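AxyAgu115A (Amphibacillus xylanus NBRC 15112, PDB 6NPS) probably acts as a family GH115 alpha-glucuronidase, a hydrolase that releases glucuronic acid side groups from arabinoglucuronoxylan. Local coordinates at residues A[536-541]-A[584-589]; A[690-693]-A[699-702]; A[823-828]-A[911-916]; A[863-868]-A[958-963]; A[945-948]-A[952-955]. The protein carries 3 engineered substitutions. All blocks are in the same frame, centred on the assembly; numbering follows the deposited sequence.

Contact 1. Residues A[536-541]-A[584-589]; sequences HETDQL and MWLLNG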
# COMPACT_ATOMS: atom_id res chain seq x y z
N HIS A 536 -11.89 -13.81 -11.71
CA HIS A 536 -13.12 -13.94 -10.91
C HIS A 536 -12.91 -14.79 -9.65
O HIS A 536 -13.89 -15.35 -9.14
CB HIS A 536 -14.29 -14.55 -11.71
CG HIS A 536 -14.52 -13.91 -13.05
ND1 HIS A 536 -15.31 -12.79 -13.21
CD2 HIS A 536 -14.08 -14.25 -14.29
CE1 HIS A 536 -15.34 -12.46 -14.50
NE2 HIS A 536 -14.60 -13.33 -15.17
N GLU A 537 -11.69 -14.92 -9.14
CA GLU A 537 -11.52 -15.86 -8.03
C GLU A 537 -12.21 -15.35 -6.77
O GLU A 537 -12.87 -16.12 -6.07
CB GLU A 537 -10.03 -16.23 -7.79
CG GLU A 537 -9.05 -15.16 -7.26
CD GLU A 537 -7.59 -15.69 -7.03
OE1 GLU A 537 -7.26 -16.83 -7.50
OE2 GLU A 537 -6.77 -14.96 -6.42
N THR A 538 -12.12 -14.04 -6.49
CA THR A 538 -12.81 -13.50 -5.33
C THR A 538 -14.32 -13.63 -5.44
O THR A 538 -14.98 -14.10 -4.52
CB THR A 538 -12.40 -12.04 -5.10
OG1 THR A 538 -11.12 -12.02 -4.48
CG2 THR A 538 -13.37 -11.29 -4.18
N ASP A 539 -14.90 -13.23 -6.58
CA ASP A 539 -16.35 -13.28 -6.68
C ASP A 539 -16.89 -14.70 -6.75
O ASP A 539 -17.99 -14.98 -6.25
CB ASP A 539 -16.81 -12.47 -7.91
CG ASP A 539 -16.67 -10.96 -7.68
OD1 ASP A 539 -16.19 -10.26 -8.61
OD2 ASP A 539 -17.00 -10.46 -6.57
N GLN A 540 -16.17 -15.62 -7.38
CA GLN A 540 -16.62 -17.01 -7.33
C GLN A 540 -16.61 -17.56 -5.90
O GLN A 540 -17.54 -18.26 -5.50
CB GLN A 540 -15.76 -17.89 -8.26
CG GLN A 540 -16.27 -17.80 -9.68
CD GLN A 540 -15.28 -18.24 -10.74
OE1 GLN A 540 -14.24 -18.84 -10.45
NE2 GLN A 540 -15.63 -17.97 -12.00
N LEU A 541 -15.57 -17.25 -5.12
CA LEU A 541 -15.55 -17.75 -3.74
C LEU A 541 -16.64 -17.06 -2.89
O LEU A 541 -17.35 -17.73 -2.12
CB LEU A 541 -14.16 -17.54 -3.14
CG LEU A 541 -13.92 -18.01 -1.71
CD1 LEU A 541 -14.45 -19.48 -1.59
CD2 LEU A 541 -12.42 -17.95 -1.40
N MET A 584 -15.36 -11.71 5.07
CA MET A 584 -14.94 -10.41 5.56
C MET A 584 -13.70 -9.93 4.83
O MET A 584 -13.63 -8.78 4.39
CB MET A 584 -14.66 -10.47 7.06
CG MET A 584 -14.16 -9.14 7.63
SD MET A 584 -13.83 -9.32 9.42
CE MET A 584 -12.33 -10.27 9.38
N TRP A 585 -12.70 -10.80 4.73
CA TRP A 585 -11.44 -10.42 4.10
C TRP A 585 -11.57 -10.26 2.59
O TRP A 585 -10.89 -9.43 2.00
CB TRP A 585 -10.37 -11.44 4.43
CG TRP A 585 -9.85 -11.32 5.86
CD1 TRP A 585 -9.96 -12.25 6.85
CD2 TRP A 585 -9.14 -10.21 6.40
NE1 TRP A 585 -9.34 -11.79 7.99
CE2 TRP A 585 -8.83 -10.53 7.75
CE3 TRP A 585 -8.72 -8.96 5.88
CZ2 TRP A 585 -8.13 -9.67 8.59
CZ3 TRP A 585 -8.03 -8.10 6.72
CH2 TRP A 585 -7.72 -8.46 8.07
N LEU A 586 -12.34 -11.13 1.95
CA LEU A 586 -12.57 -11.03 0.52
C LEU A 586 -13.29 -9.73 0.17
O LEU A 586 -12.91 -9.05 -0.78
CB LEU A 586 -13.37 -12.23 0.03
CG LEU A 586 -12.61 -13.56 0.11
CD1 LEU A 586 -13.60 -14.68 -0.14
CD2 LEU A 586 -11.53 -13.60 -0.89
N LEU A 587 -14.32 -9.36 0.95
CA LEU A 587 -14.96 -8.05 0.78
C LEU A 587 -14.00 -6.90 1.04
O LEU A 587 -14.10 -5.84 0.41
CB LEU A 587 -16.19 -7.94 1.71
CG LEU A 587 -17.36 -8.85 1.35
CD1 LEU A 587 -18.33 -8.84 2.49
CD2 LEU A 587 -18.12 -8.39 0.00
N ASN A 588 -13.13 -7.04 2.05
CA ASN A 588 -12.14 -6.00 2.31
C ASN A 588 -11.22 -5.81 1.11
O ASN A 588 -10.82 -4.68 0.79
CB ASN A 588 -11.34 -6.37 3.60
CG ASN A 588 -10.38 -5.29 4.06
OD1 ASN A 588 -9.37 -5.60 4.70
ND2 ASN A 588 -10.69 -4.02 3.79
N GLY A 589 -10.85 -6.91 0.45
CA GLY A 589 -10.08 -6.79 -0.78
C GLY A 589 -10.82 -6.03 -1.88
O GLY A 589 -10.23 -5.17 -2.54
O HOH W 1 -10.67 -9.81 -2.49
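L586 meets L541 and T538 where two helices pass each other. The tight part is L541 against L586. The CD1 methyl of L586 lies 3.7 Å from L541 CD2 and equally close to the branch point of that leucine. The two side chains are roughly perpendicular, and one methyl of L586 rests against the CG-CD2 arm of L541. L541 reaches it with CG anti to the backbone N (chi1 -179°). L542 and I545, further along the helix of L541, also touch L586 and close in around it. Helices 537-558 and 564-596 follow one another in the chain and run antiparallel here, as a helical hairpin. Helix 601-629 packs on the other side of the second one, through M584 and L587.

The T538 end is looser. Its OG1 comes no closer than 3.9 Å to the other methyl, L586 CD2. Water 1 bridges the helices here. It donates to T538 OG1 at 3.0 Å and to the backbone L586 O at 2.9 Å. G589, one turn on, brings no side chain to this end, and its CA is 3.5 Å from the water. T538 OG1 is also hydrogen-bonded to the backbone O of H531, so the hydroxyl has two partners and its rotation is probably limited. The three touching residues are buried, whereas Q540 on the first helix is exposed. D539 adds a salt bridge to K590, just beyond the second segment.

Contact 2. Residues A[690-693]-A[699-702]; sequences VDFL and QASF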
# COMPACT_ATOMS: atom_id res chain seq x y z
N VAL A 690 -11.48 -10.59 -23.67
CA VAL A 690 -10.98 -11.74 -24.41
C VAL A 690 -11.80 -13.01 -24.17
O VAL A 690 -11.40 -14.08 -24.63
CB VAL A 690 -9.49 -11.98 -24.11
CG1 VAL A 690 -8.69 -10.74 -24.50
CG2 VAL A 690 -9.27 -12.37 -22.63
N ASP A 691 -12.95 -12.92 -23.50
CA ASP A 691 -13.69 -14.12 -23.11
C ASP A 691 -14.07 -14.98 -24.32
O ASP A 691 -14.11 -16.22 -24.21
CB ASP A 691 -14.94 -13.74 -22.33
CG ASP A 691 -14.64 -12.85 -21.10
OD1 ASP A 691 -14.12 -11.72 -21.28
OD2 ASP A 691 -14.96 -13.28 -19.97
N PHE A 692 -14.38 -14.36 -25.47
CA PHE A 692 -14.87 -15.15 -26.61
C PHE A 692 -13.74 -15.77 -27.41
O PHE A 692 -14.01 -16.41 -28.42
CB PHE A 692 -15.76 -14.28 -27.54
CG PHE A 692 -16.94 -13.69 -26.82
CD1 PHE A 692 -18.08 -14.45 -26.59
CD2 PHE A 692 -16.90 -12.38 -26.32
CE1 PHE A 692 -19.18 -13.90 -25.90
CE2 PHE A 692 -17.97 -11.85 -25.62
CZ PHE A 692 -19.11 -12.60 -25.41
N LEU A 693 -12.49 -15.61 -26.96
CA LEU A 693 -11.38 -16.36 -27.54
C LEU A 693 -11.48 -17.85 -27.25
O LEU A 693 -10.76 -18.64 -27.87
CB LEU A 693 -10.06 -15.78 -27.02
CG LEU A 693 -9.67 -14.41 -27.60
CD1 LEU A 693 -8.35 -13.93 -27.06
CD2 LEU A 693 -9.61 -14.41 -29.16
N GLN A 699 -20.85 -15.82 -23.02
CA GLN A 699 -21.23 -14.69 -22.17
C GLN A 699 -19.97 -14.00 -21.67
O GLN A 699 -18.96 -14.65 -21.38
CB GLN A 699 -22.09 -15.13 -20.98
CG GLN A 699 -21.38 -15.98 -19.96
CD GLN A 699 -22.34 -16.69 -19.02
OE1 GLN A 699 -23.56 -16.53 -19.13
NE2 GLN A 699 -21.80 -17.50 -18.11
N ALA A 700 -20.05 -12.68 -21.55
CA ALA A 700 -18.97 -11.90 -20.95
C ALA A 700 -19.58 -10.60 -20.45
O ALA A 700 -20.74 -10.30 -20.74
CB ALA A 700 -17.84 -11.63 -21.94
N SER A 701 -18.80 -9.84 -19.69
CA SER A 701 -19.40 -8.60 -19.22
C SER A 701 -18.34 -7.57 -18.89
O SER A 701 -17.17 -7.90 -18.69
CB SER A 701 -20.32 -8.82 -18.00
OG SER A 701 -19.65 -9.41 -16.92
N PHE A 702 -18.77 -6.31 -18.88
CA PHE A 702 -17.96 -5.23 -18.33
C PHE A 702 -18.84 -4.38 -17.44
O PHE A 702 -20.07 -4.49 -17.47
CB PHE A 702 -17.30 -4.41 -19.45
CG PHE A 702 -18.24 -3.68 -20.36
CD1 PHE A 702 -18.76 -4.29 -21.52
CD2 PHE A 702 -18.60 -2.36 -20.09
CE1 PHE A 702 -19.61 -3.58 -22.39
CE2 PHE A 702 -19.43 -1.64 -20.94
CZ PHE A 702 -19.95 -2.25 -22.11
O HOH W 2 -16.20 -10.68 -18.85
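This is a small van der Waals contact between a 3-10 turn and the start of a strand, with A700 set against D691 and F692. It lies partly buried, in the connection from strand 686-688 to strand 700-706. The CB of A700 is the atom that meets both partners. It is 3.5 Å from D691 CG and 3.7 Å from F692 CE2. The F692 ring meets it obliquely, and F692 CE1 comes within 3.8 Å of Q699 N. The turn is closed by the bond from L693 N to V690 O.

Two beta sheets are joined here. Strand 686-688, just before the turn, belongs to a mixed sheet with strand 766-775. Strand 700-706 belongs to an antiparallel sheet beside strand 739-746. F692 touches V772 and V774 of the first sheet and V746 of the second, so its ring fills in between them.

The D691 side is wetter. Its CG is anti to the carbonyl carbon (chi1 -55°), which turns the carboxylate along A700. Water 2 donates to D691 OD2 at 3.1 Å and accepts from S701 N at 2.9 Å. The S701 hydroxyl is hydrogen-bonded to D671.

Contact 3. Residues A[823-828]-A[911-916]; sequences YGKTLS and INNIRT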
# COMPACT_ATOMS: atom_id res chain seq x y z
N TYR A 823 -9.39 -33.04 -4.13
CA TYR A 823 -8.13 -32.78 -3.44
C TYR A 823 -7.59 -31.41 -3.82
O TYR A 823 -7.88 -30.88 -4.90
CB TYR A 823 -7.13 -33.89 -3.78
CG TYR A 823 -5.92 -33.93 -2.91
CD1 TYR A 823 -4.84 -33.12 -3.19
CD2 TYR A 823 -5.83 -34.78 -1.80
CE1 TYR A 823 -3.74 -33.13 -2.42
CE2 TYR A 823 -4.69 -34.79 -1.01
CZ TYR A 823 -3.65 -33.96 -1.33
OH TYR A 823 -2.49 -33.91 -0.59
N GLY A 824 -6.87 -30.78 -2.89
CA GLY A 824 -6.12 -29.58 -3.23
C GLY A 824 -6.92 -28.28 -3.23
O GLY A 824 -8.03 -28.18 -2.68
N LYS A 825 -6.35 -27.27 -3.89
CA LYS A 825 -6.92 -25.94 -3.85
C LYS A 825 -8.06 -25.78 -4.84
O LYS A 825 -8.97 -24.98 -4.60
CB LYS A 825 -5.84 -24.89 -4.13
CG LYS A 825 -4.83 -24.80 -2.98
CD LYS A 825 -3.78 -23.73 -3.24
CE LYS A 825 -4.27 -22.31 -2.93
NZ LYS A 825 -3.11 -21.31 -3.04
N THR A 826 -8.02 -26.54 -5.93
CA THR A 826 -9.04 -26.38 -6.97
C THR A 826 -9.72 -27.73 -7.25
O THR A 826 -10.21 -28.37 -6.31
CB THR A 826 -8.43 -25.71 -8.22
OG1 THR A 826 -7.35 -26.49 -8.77
CG2 THR A 826 -7.86 -24.28 -7.87
N LEU A 827 -9.75 -28.19 -8.50
CA LEU A 827 -10.63 -29.30 -8.84
C LEU A 827 -10.20 -30.59 -8.13
O LEU A 827 -10.99 -31.21 -7.42
CB LEU A 827 -10.66 -29.49 -10.36
CG LEU A 827 -11.60 -30.56 -10.92
CD1 LEU A 827 -13.08 -30.33 -10.50
CD2 LEU A 827 -11.45 -30.65 -12.44
N SER A 828 -8.96 -30.99 -8.28
CA SER A 828 -8.55 -32.30 -7.79
C SER A 828 -7.05 -32.40 -8.01
O SER A 828 -6.39 -31.42 -8.36
CB SER A 828 -9.31 -33.44 -8.49
OG SER A 828 -8.95 -33.51 -9.86
N ILE A 911 1.79 -22.00 4.00
CA ILE A 911 0.69 -21.05 4.20
C ILE A 911 -0.17 -20.91 2.94
O ILE A 911 -1.40 -20.77 3.02
CB ILE A 911 1.28 -19.69 4.63
CG1 ILE A 911 2.06 -19.88 5.94
CG2 ILE A 911 0.19 -18.61 4.83
CD1 ILE A 911 1.28 -20.63 7.00
N ASN A 912 0.44 -20.95 1.75
CA ASN A 912 -0.33 -20.96 0.50
C ASN A 912 -0.96 -22.31 0.20
O ASN A 912 -1.76 -22.40 -0.75
CB ASN A 912 0.54 -20.57 -0.69
CG ASN A 912 0.97 -19.13 -0.65
OD1 ASN A 912 0.37 -18.32 0.05
ND2 ASN A 912 2.05 -18.82 -1.35
N ASN A 913 -0.59 -23.35 0.92
CA ASN A 913 -1.02 -24.73 0.66
C ASN A 913 -0.76 -25.16 -0.79
O ASN A 913 -1.58 -25.86 -1.40
CB ASN A 913 -2.49 -24.94 0.99
CG ASN A 913 -2.79 -26.42 1.18
OD1 ASN A 913 -1.91 -27.18 1.62
ND2 ASN A 913 -4.01 -26.83 0.86
N ILE A 914 0.37 -24.73 -1.35
CA ILE A 914 0.66 -25.07 -2.74
C ILE A 914 2.12 -24.79 -2.95
O ILE A 914 2.70 -23.92 -2.31
CB ILE A 914 -0.21 -24.26 -3.75
CG1 ILE A 914 -0.25 -24.99 -5.09
CG2 ILE A 914 0.35 -22.86 -3.97
CD1 ILE A 914 -1.11 -26.27 -5.05
N ARG A 915 2.74 -25.60 -3.80
CA ARG A 915 4.07 -25.35 -4.31
C ARG A 915 3.97 -25.18 -5.82
O ARG A 915 3.27 -25.95 -6.49
CB ARG A 915 5.00 -26.51 -3.97
CG ARG A 915 6.38 -26.30 -4.52
CD ARG A 915 7.42 -27.00 -3.66
NE ARG A 915 7.14 -28.42 -3.61
CZ ARG A 915 6.91 -29.11 -2.50
NH1 ARG A 915 6.94 -28.52 -1.31
NH2 ARG A 915 6.67 -30.42 -2.62
N THR A 916 4.66 -24.19 -6.36
CA THR A 916 4.78 -24.09 -7.81
C THR A 916 6.24 -24.29 -8.21
O THR A 916 7.15 -23.94 -7.46
CB THR A 916 4.25 -22.75 -8.35
OG1 THR A 916 5.02 -21.67 -7.80
CG2 THR A 916 2.80 -22.56 -7.98
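K825 NZ donates a 2.9 Å hydrogen bond to the backbone N912 O. The ammonium lies in the carbonyl plane, with a C=O...N angle of 152°. The same lysine makes a cation-pi contact with Y957, so its charged end has two partners. The chain stretches from the backbone and bends at chi3 (80°), which turns NZ in to the carbonyl. Its CE is 3.3 Å from N912 O on the way.

The aliphatic part of K825 is also used. CD lies 3.6 Å from I914 CB and 3.6 Å from N913 O. The two side chains slant across each other, and the I914 methyl CG2 reaches to 3.9 Å from K825 NZ.

N912 is at the end of helix 904-912. N913, with positive phi (53°), is the C-prime residue of a Schellman motif, in which I914 N bonds back to D909 O and N913 N to V910 O. The lysine therefore sits at the carboxyl end of a helix, where the helix dipole would probably favour a positive charge. A methionine in its place would probably leave the N912 carbonyl without its charged donor and Y957 without its cation.

Both segments belong to the C-terminal domain, whose family is grouped with galactose-binding-like beta sandwiches. The loop between strands 814-821 and 828-833 is held at its backbone too: E942 takes up K825 N, N519 binds K825 O, and K515 binds the carbonyls of G824 and T826.

Contact 4. Residues A[863-868]-A[958-963]; sequences EFYLQP and LGPNET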
# COMPACT_ATOMS: atom_id res chain seq x y z
N GLU A 863 4.70 -24.82 -15.87
CA GLU A 863 4.60 -24.58 -14.45
C GLU A 863 3.65 -25.60 -13.84
O GLU A 863 2.53 -25.80 -14.33
CB GLU A 863 4.10 -23.16 -14.19
CG GLU A 863 3.87 -22.84 -12.72
CD GLU A 863 3.49 -21.38 -12.49
OE1 GLU A 863 2.79 -20.80 -13.35
OE2 GLU A 863 3.92 -20.82 -11.46
N PHE A 864 4.11 -26.27 -12.79
CA PHE A 864 3.28 -27.21 -12.05
C PHE A 864 2.78 -26.53 -10.79
O PHE A 864 3.54 -25.84 -10.10
CB PHE A 864 4.07 -28.45 -11.66
CG PHE A 864 4.45 -29.32 -12.78
CD1 PHE A 864 3.84 -29.21 -14.02
CD2 PHE A 864 5.43 -30.31 -12.60
CE1 PHE A 864 4.22 -30.04 -15.07
CE2 PHE A 864 5.80 -31.15 -13.64
CZ PHE A 864 5.20 -31.01 -14.87
N TYR A 865 1.54 -26.79 -10.45
CA TYR A 865 1.00 -26.48 -9.14
C TYR A 865 0.91 -27.81 -8.38
O TYR A 865 0.20 -28.72 -8.81
CB TYR A 865 -0.38 -25.84 -9.25
CG TYR A 865 -0.35 -24.39 -9.73
CD1 TYR A 865 0.11 -24.06 -11.00
CD2 TYR A 865 -0.80 -23.36 -8.90
CE1 TYR A 865 0.11 -22.72 -11.46
CE2 TYR A 865 -0.80 -22.04 -9.33
CZ TYR A 865 -0.35 -21.73 -10.61
OH TYR A 865 -0.33 -20.41 -11.03
N LEU A 866 1.63 -27.92 -7.26
CA LEU A 866 1.75 -29.17 -6.52
C LEU A 866 1.33 -29.01 -5.07
O LEU A 866 1.55 -27.96 -4.46
CB LEU A 866 3.20 -29.70 -6.53
CG LEU A 866 3.88 -29.84 -7.87
CD1 LEU A 866 5.37 -30.03 -7.68
CD2 LEU A 866 3.26 -31.02 -8.64
N GLN A 867 0.77 -30.07 -4.51
CA GLN A 867 0.62 -30.10 -3.07
C GLN A 867 1.99 -29.94 -2.43
O GLN A 867 2.97 -30.51 -2.92
CB GLN A 867 -0.04 -31.40 -2.62
CG GLN A 867 -0.94 -31.20 -1.43
CD GLN A 867 -0.20 -31.35 -0.11
OE1 GLN A 867 -0.53 -30.69 0.87
NE2 GLN A 867 0.79 -32.24 -0.08
N PRO A 868 2.11 -29.16 -1.33
CA PRO A 868 3.46 -28.93 -0.72
C PRO A 868 3.91 -30.08 0.18
O PRO A 868 4.00 -29.99 1.41
CB PRO A 868 3.26 -27.63 0.07
CG PRO A 868 1.83 -27.65 0.49
CD PRO A 868 1.08 -28.32 -0.69
N LEU A 958 -5.07 -18.77 -6.85
CA LEU A 958 -5.32 -20.12 -7.34
C LEU A 958 -4.68 -20.43 -8.68
O LEU A 958 -4.77 -21.57 -9.14
CB LEU A 958 -6.83 -20.35 -7.47
CG LEU A 958 -7.66 -20.11 -6.21
CD1 LEU A 958 -9.10 -20.34 -6.63
CD2 LEU A 958 -7.28 -21.13 -5.11
N GLY A 959 -4.05 -19.46 -9.34
CA GLY A 959 -3.61 -19.66 -10.70
C GLY A 959 -4.75 -19.39 -11.67
O GLY A 959 -5.91 -19.26 -11.26
N PRO A 960 -4.43 -19.33 -12.97
CA PRO A 960 -5.46 -19.01 -13.97
C PRO A 960 -6.46 -20.13 -14.06
O PRO A 960 -6.11 -21.29 -13.93
CB PRO A 960 -4.67 -18.89 -15.29
CG PRO A 960 -3.23 -19.01 -14.91
CD PRO A 960 -3.13 -19.63 -13.59
N ASN A 961 -7.72 -19.78 -14.31
CA ASN A 961 -8.68 -20.86 -14.39
C ASN A 961 -8.45 -21.67 -15.67
O ASN A 961 -7.76 -21.23 -16.59
CB ASN A 961 -10.10 -20.32 -14.30
CG ASN A 961 -10.37 -19.26 -15.33
OD1 ASN A 961 -9.87 -18.15 -15.22
ND2 ASN A 961 -11.16 -19.61 -16.34
N GLU A 962 -8.96 -22.90 -15.70
CA GLU A 962 -8.68 -23.82 -16.80
C GLU A 962 -9.11 -23.21 -18.14
O GLU A 962 -10.17 -22.61 -18.25
CB GLU A 962 -9.39 -25.14 -16.55
CG GLU A 962 -9.13 -26.24 -17.60
CD GLU A 962 -9.67 -27.61 -17.16
OE1 GLU A 962 -10.86 -27.69 -16.81
OE2 GLU A 962 -8.90 -28.60 -17.14
N THR A 963 -8.28 -23.40 -19.17
CA THR A 963 -8.60 -22.87 -20.49
C THR A 963 -9.28 -23.93 -21.33
O THR A 963 -9.52 -25.06 -20.89
CB THR A 963 -7.34 -22.34 -21.16
OG1 THR A 963 -6.32 -23.36 -21.13
CG2 THR A 963 -6.82 -21.07 -20.43
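The phenol ring of Y865 meets the backbone of G959 obliquely. L958 O comes in at a similar slant, 4.0 Å from Y865 CE2. The closest touch is between Y865 OH and G959 CA, at 3.4 Å. The CE2 and CZ atoms of the ring are both 3.9 Å from that same carbon. P960 follows with its ring carbon CD, 3.9 Å from Y865 OH. T916 covers the other face, its CG2 about 3.8 Å above the Y865 ring plane and near the centre. V945 CG2 lies on the G959 side of the plane, 3.6 Å from Y865 CE1.

The ring reaches the loop because CG is anti to the carbonyl carbon (chi1 -74°). The fit leaves no room for a side chain at residue 959. A CB there would run into Y865 CZ, and the positive phi of G959 (84°) would also press it on the preceding carbonyl. Shortening Y865 to alanine would remove the ring, and a gap would probably open beside G959 CA and P960 CD.

The contact is one of van der Waals packing. The polar hold on the loop comes from elsewhere: K943 binds both L958 O and P960 O, and E537 takes up L958 N. A bound glycerol, probably from the crystallisation liquor, lies about 5 Å from the Y865 side chain.

Strand 858-866, which carries Y865, runs antiparallel between strands 915-923 and 940-948 of the C-terminal beta domain. T916 belongs to the first of these and V945 to the second, and the 958-963 loop passes over the tyrosine.

Contact 5. Residues A[945-948]-A[952-955]; sequences VIYP and KLAN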
# COMPACT_ATOMS: atom_id res chain seq x y z
N VAL A 945 0.28 -25.10 -16.00
CA VAL A 945 0.12 -23.87 -16.78
C VAL A 945 1.27 -23.79 -17.77
O VAL A 945 2.42 -24.02 -17.39
CB VAL A 945 0.08 -22.64 -15.87
CG1 VAL A 945 -0.07 -21.38 -16.71
CG2 VAL A 945 -1.07 -22.78 -14.86
N ILE A 946 0.97 -23.45 -19.04
CA ILE A 946 1.97 -23.35 -20.10
C ILE A 946 1.83 -21.99 -20.78
O ILE A 946 0.72 -21.59 -21.15
CB ILE A 946 1.81 -24.50 -21.12
CG1 ILE A 946 1.85 -25.89 -20.43
CG2 ILE A 946 2.87 -24.40 -22.23
CD1 ILE A 946 1.35 -27.08 -21.36
N TYR A 947 2.94 -21.30 -20.98
CA TYR A 947 2.89 -19.96 -21.54
C TYR A 947 4.24 -19.66 -22.16
O TYR A 947 5.24 -20.29 -21.81
CB TYR A 947 2.52 -18.90 -20.49
CG TYR A 947 3.35 -18.92 -19.22
CD1 TYR A 947 2.98 -19.72 -18.14
CD2 TYR A 947 4.49 -18.14 -19.09
CE1 TYR A 947 3.72 -19.74 -16.97
CE2 TYR A 947 5.25 -18.15 -17.91
CZ TYR A 947 4.85 -18.95 -16.86
OH TYR A 947 5.58 -18.98 -15.70
N PRO A 948 4.30 -18.75 -23.14
CA PRO A 948 5.57 -18.56 -23.85
C PRO A 948 6.63 -17.97 -22.92
O PRO A 948 6.33 -17.30 -21.93
CB PRO A 948 5.22 -17.60 -25.01
CG PRO A 948 3.74 -17.28 -24.89
CD PRO A 948 3.14 -18.15 -23.82
N LYS A 952 4.25 -12.82 -18.67
CA LYS A 952 3.81 -12.79 -17.29
C LYS A 952 2.29 -12.70 -17.27
O LYS A 952 1.70 -11.88 -17.97
CB LYS A 952 4.47 -11.65 -16.50
CG LYS A 952 5.70 -12.13 -15.68
CD LYS A 952 5.90 -11.40 -14.33
CE LYS A 952 5.36 -12.22 -13.13
NZ LYS A 952 5.42 -11.61 -11.75
N LEU A 953 1.67 -13.59 -16.51
CA LEU A 953 0.23 -13.70 -16.44
C LEU A 953 -0.28 -12.87 -15.28
O LEU A 953 0.47 -12.52 -14.38
CB LEU A 953 -0.20 -15.15 -16.26
CG LEU A 953 0.36 -16.18 -17.24
CD1 LEU A 953 -0.27 -17.54 -16.98
CD2 LEU A 953 0.10 -15.74 -18.66
N ALA A 954 -1.57 -12.57 -15.30
CA ALA A 954 -2.18 -11.88 -14.17
C ALA A 954 -2.00 -12.72 -12.90
O ALA A 954 -2.18 -13.95 -12.91
CB ALA A 954 -3.66 -11.59 -14.47
N ASN A 955 -1.62 -12.05 -11.81
CA ASN A 955 -1.39 -12.71 -10.52
C ASN A 955 -2.70 -13.19 -9.91
O ASN A 955 -3.75 -12.57 -10.07
CB ASN A 955 -0.73 -11.76 -9.53
CG ASN A 955 0.71 -11.52 -9.86
OD1 ASN A 955 1.36 -12.35 -10.48
ND2 ASN A 955 1.23 -10.37 -9.44
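L953 puts one methyl, CD1, against two residues of strand 940-948. V945 CG1 is 3.9 Å from it, and Y947 CD1 is 4.1 Å from it. Strand 940-948 is the last of the C-terminal domain, probably a galactose-binding-like beta sandwich. The chain turns after it and comes back over one face.

Strand alternation decides who takes part. V945 and Y947 face the returning chain, while I946 between them points away. The V945 and L953 side chains lie alongside, pointing opposite ways. The Y947 ring runs at a slant to L953. Its CG is staggered with the backbone N on one side and the carbonyl carbon on the other (chi1 51°), which brings the ring beside the leucine. This is a side-chain contact only: the backbones stay well apart, 8.4 Å between Y947 CA and K952 CA and 10.2 Å between V945 CA and L953 CA.

The next shell holds these groups in place. V945 pairs with E863 and Y947 with E861 through backbone hydrogen bonds, and I946 pairs with I794 of strand 794-797. On the loop, A954 O is bound by the hydroxyl of Y535 and N955 O by the side-chain amide of N534. Y535 also touches L953. A glycerol, probably from the crystallisation liquor, lies about 3 Å from the Y947 side chain. P960, from further along the loop, reaches the same leucine methyl, with P960 CG 3.9 Å from L953 CD1.

Contacts 1, 3 and 5 are buried, while contacts 2 and 4 are partly exposed. Contact 1 joins helices and contact 2 stands apart in a separate beta region; each has a bridging water on its looser side. Contacts 3, 4 and 5 share the C-terminal beta domain. Contacts 3 and 4 meet on the neighbouring strands 915-923 and 858-866, with centres about 8 Å apart. Contacts 4 and 5 meet on strands 858-866 and 940-948. Contact 3 alone has a direct hydrogen bond between its segments, at a helix end. Contact 5 is purely apolar. E537 of contact 1 binds L958 of contact 4 and so ties the helices to this domain.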